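Long-range contact in aminotransferase class I and II (PDB 3P6K), which probably catalyses pyridoxal phosphate-dependent transfer of amino groups between amino acids and keto acids: residues Glu294-Ser299 and Phe367-Asp372. Sequence-based numbering, arbitrary orientation.
Sequences EEPLVS and FLRRFD. With SO4 (sulfate ion), chain H.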
loop_
_atom_site.group_PDB
_atom_site.type_symbol
_atom_site.label_atom_id
_atom_site.label_comp_id
_atom_site.label_asym_id
_atom_site.label_seq_id
_atom_site.Cartn_x
_atom_site.Cartn_y
_atom_site.Cartn_z
ATOM N N GLU B 294 -32.878 -26.676 -0.007
ATOM C CA GLU B 294 -33.984 -26.627 -0.960
ATOM C C GLU B 294 -33.528 -26.839 -2.416
ATOM O O GLU B 294 -34.329 -27.270 -3.232
ATOM C CB GLU B 294 -34.743 -25.291 -0.835
ATOM C CG GLU B 294 -35.530 -25.154 0.471
ATOM C CD GLU B 294 -36.094 -23.737 0.726
ATOM O OE1 GLU B 294 -35.896 -22.818 -0.104
ATOM O OE2 GLU B 294 -36.745 -23.540 1.783
ATOM N N GLU B 295 -32.276 -26.490 -2.736
ATOM C CA GLU B 295 -31.689 -26.668 -4.091
ATOM C C GLU B 295 -31.008 -28.017 -4.242
ATOM O O GLU B 295 -29.936 -28.202 -3.661
ATOM C CB GLU B 295 -30.629 -25.591 -4.449
ATOM C CG GLU B 295 -31.104 -24.410 -5.143
ATOM C CD GLU B 295 -31.798 -24.728 -6.481
ATOM O OE1 GLU B 295 -31.405 -25.652 -7.256
ATOM O OE2 GLU B 295 -32.803 -24.059 -6.703
ATOM N N PRO B 296 -31.587 -28.938 -5.050
ATOM C CA PRO B 296 -30.935 -30.245 -5.263
ATOM C C PRO B 296 -29.598 -30.247 -6.041
ATOM O O PRO B 296 -28.825 -31.182 -5.875
ATOM C CB PRO B 296 -32.011 -31.049 -6.010
ATOM C CG PRO B 296 -32.747 -30.032 -6.755
ATOM C CD PRO B 296 -32.820 -28.835 -5.856
ATOM N N LEU B 297 -29.329 -29.238 -6.858
ATOM C CA LEU B 297 -28.074 -29.146 -7.622
ATOM C C LEU B 297 -26.901 -28.477 -6.842
ATOM O O LEU B 297 -25.773 -28.415 -7.366
ATOM C CB LEU B 297 -28.328 -28.411 -8.954
ATOM C CG LEU B 297 -29.267 -29.127 -9.950
ATOM C CD1 LEU B 297 -29.581 -28.226 -11.162
ATOM C CD2 LEU B 297 -28.688 -30.476 -10.393
ATOM N N VAL B 298 -27.146 -27.997 -5.610
ATOM C CA VAL B 298 -26.088 -27.332 -4.841
ATOM C C VAL B 298 -25.869 -27.968 -3.460
ATOM O O VAL B 298 -26.829 -28.423 -2.790
ATOM C CB VAL B 298 -26.298 -25.811 -4.721
ATOM C CG1 VAL B 298 -26.660 -25.195 -6.106
ATOM C CG2 VAL B 298 -27.360 -25.474 -3.671
ATOM N N SER B 299 -24.595 -27.996 -3.070
ATOM C CA SER B 299 -24.143 -28.511 -1.766
ATOM C C SER B 299 -22.811 -27.855 -1.385
ATOM O O SER B 299 -22.108 -27.312 -2.251
ATOM C CB SER B 299 -23.979 -30.033 -1.801
ATOM O OG SER B 299 -22.960 -30.421 -2.719
ATOM N N PHE B 367 -32.037 -19.818 -12.733
ATOM C CA PHE B 367 -30.998 -20.163 -13.692
ATOM C C PHE B 367 -30.648 -21.652 -13.670
ATOM O O PHE B 367 -30.489 -22.255 -14.732
ATOM C CB PHE B 367 -29.744 -19.343 -13.438
ATOM C CG PHE B 367 -28.692 -19.505 -14.481
ATOM C CD1 PHE B 367 -28.876 -18.964 -15.749
ATOM C CD2 PHE B 367 -27.509 -20.178 -14.208
ATOM C CE1 PHE B 367 -27.902 -19.093 -16.730
ATOM C CE2 PHE B 367 -26.510 -20.298 -15.190
ATOM C CZ PHE B 367 -26.713 -19.756 -16.450
ATOM N N LEU B 368 -30.537 -22.218 -12.464
ATOM C CA LEU B 368 -30.257 -23.651 -12.291
ATOM C C LEU B 368 -31.333 -24.583 -12.902
ATOM O O LEU B 368 -31.012 -25.707 -13.211
ATOM C CB LEU B 368 -29.991 -24.030 -10.818
ATOM C CG LEU B 368 -28.610 -23.614 -10.276
ATOM C CD1 LEU B 368 -28.585 -23.629 -8.754
ATOM C CD2 LEU B 368 -27.487 -24.477 -10.873
ATOM N N ARG B 369 -32.570 -24.102 -13.081
ATOM C CA ARG B 369 -33.658 -24.865 -13.723
ATOM C C ARG B 369 -33.308 -25.233 -15.185
ATOM O O ARG B 369 -33.796 -26.230 -15.682
ATOM C CB ARG B 369 -35.017 -24.128 -13.701
ATOM C CG ARG B 369 -35.564 -23.606 -12.353
ATOM C CD ARG B 369 -36.089 -24.653 -11.365
ATOM N NE ARG B 369 -35.126 -25.695 -10.938
ATOM C CZ ARG B 369 -34.239 -25.629 -9.927
ATOM N NH1 ARG B 369 -34.097 -24.533 -9.159
ATOM N NH2 ARG B 369 -33.443 -26.689 -9.695
ATOM N N ARG B 370 -32.459 -24.442 -15.854
ATOM C CA ARG B 370 -31.964 -24.762 -17.211
ATOM C C ARG B 370 -31.193 -26.092 -17.316
ATOM O O ARG B 370 -31.009 -26.592 -18.421
ATOM C CB ARG B 370 -31.038 -23.659 -17.729
ATOM C CG ARG B 370 -31.729 -22.326 -17.988
ATOM C CD ARG B 370 -30.776 -21.151 -17.863
ATOM N NE ARG B 370 -29.944 -20.865 -19.032
ATOM C CZ ARG B 370 -29.881 -19.708 -19.710
ATOM N NH1 ARG B 370 -30.595 -18.616 -19.391
ATOM N NH2 ARG B 370 -29.050 -19.631 -20.748
ATOM N N PHE B 371 -30.719 -26.617 -16.179
ATOM C CA PHE B 371 -29.937 -27.854 -16.090
ATOM C C PHE B 371 -30.710 -29.062 -15.584
ATOM O O PHE B 371 -30.103 -30.106 -15.394
ATOM C CB PHE B 371 -28.701 -27.606 -15.209
ATOM C CG PHE B 371 -27.844 -26.507 -15.723
ATOM C CD1 PHE B 371 -26.927 -26.754 -16.736
ATOM C CD2 PHE B 371 -28.007 -25.206 -15.269
ATOM C CE1 PHE B 371 -26.146 -25.714 -17.268
ATOM C CE2 PHE B 371 -27.232 -24.161 -15.795
ATOM C CZ PHE B 371 -26.299 -24.414 -16.788
ATOM N N ASP B 372 -32.022 -28.948 -15.358
ATOM C CA ASP B 372 -32.810 -30.107 -14.928
ATOM C C ASP B 372 -33.150 -30.962 -16.153
ATOM O O ASP B 372 -33.326 -30.447 -17.262
ATOM C CB ASP B 372 -34.065 -29.693 -14.169
ATOM C CG ASP B 372 -33.749 -28.991 -12.850
ATOM O OD1 ASP B 372 -32.811 -29.378 -12.104
ATOM O OD2 ASP B 372 -34.468 -28.036 -12.543
HETATM S S SO4 H . -33.253 -18.009 -17.032
HETATM O O1 SO4 H . -33.033 -18.188 -15.601
HETATM O O2 SO4 H . -32.107 -17.385 -17.683
HETATM O O3 SO4 H . -33.562 -19.293 -17.661
HETATM O O4 SO4 H . -34.392 -17.138 -17.235
#
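Leu297 reaches across to the C-terminal end of helix 354-368 with one methyl, CD1, which settles 3.5 Å from the carbonyl O of Leu368 and 4.2 Å from CB of Phe371. The same methyl lies 3.6 Å from Asp372 OD1, so its surroundings are part apolar, part carboxylate and carbonyl oxygen. Deeper in, Leu368 sends its own CD1 back to Val298 CG1, 3.6 Å away; Phe322 and Ile313 also pack on Leu368.

Beside this apolar patch runs a salt-bridge network. The Arg369 side chain leaves its backbone pointing away from 294-299, but bends at chi2 (-72°) and chi3 (59°) bring the guanidinium back to Glu295. There Arg369 NH1 donates to the syn lone pair of Glu295 OE2 at 2.8 Å, while the bonds from NH1 and NH2 to OE1 are weak. Carboxylate and guanidinium are nearly coplanar, 21° apart. Asp372 OD2 accepts from Arg369 NE at 2.9 Å, in the guanidinium plane, so two acids probably restrain its rotation. Ser365 OG gives the buried Glu295 OE2 a second partner.

All this joins the type I turn Glu295-Val298, which leads from long helix 270-294 into edge strand 298-300, to the end of the last helix, consistent with the small C-terminal alpha/beta domain of fold-type I aminotransferases.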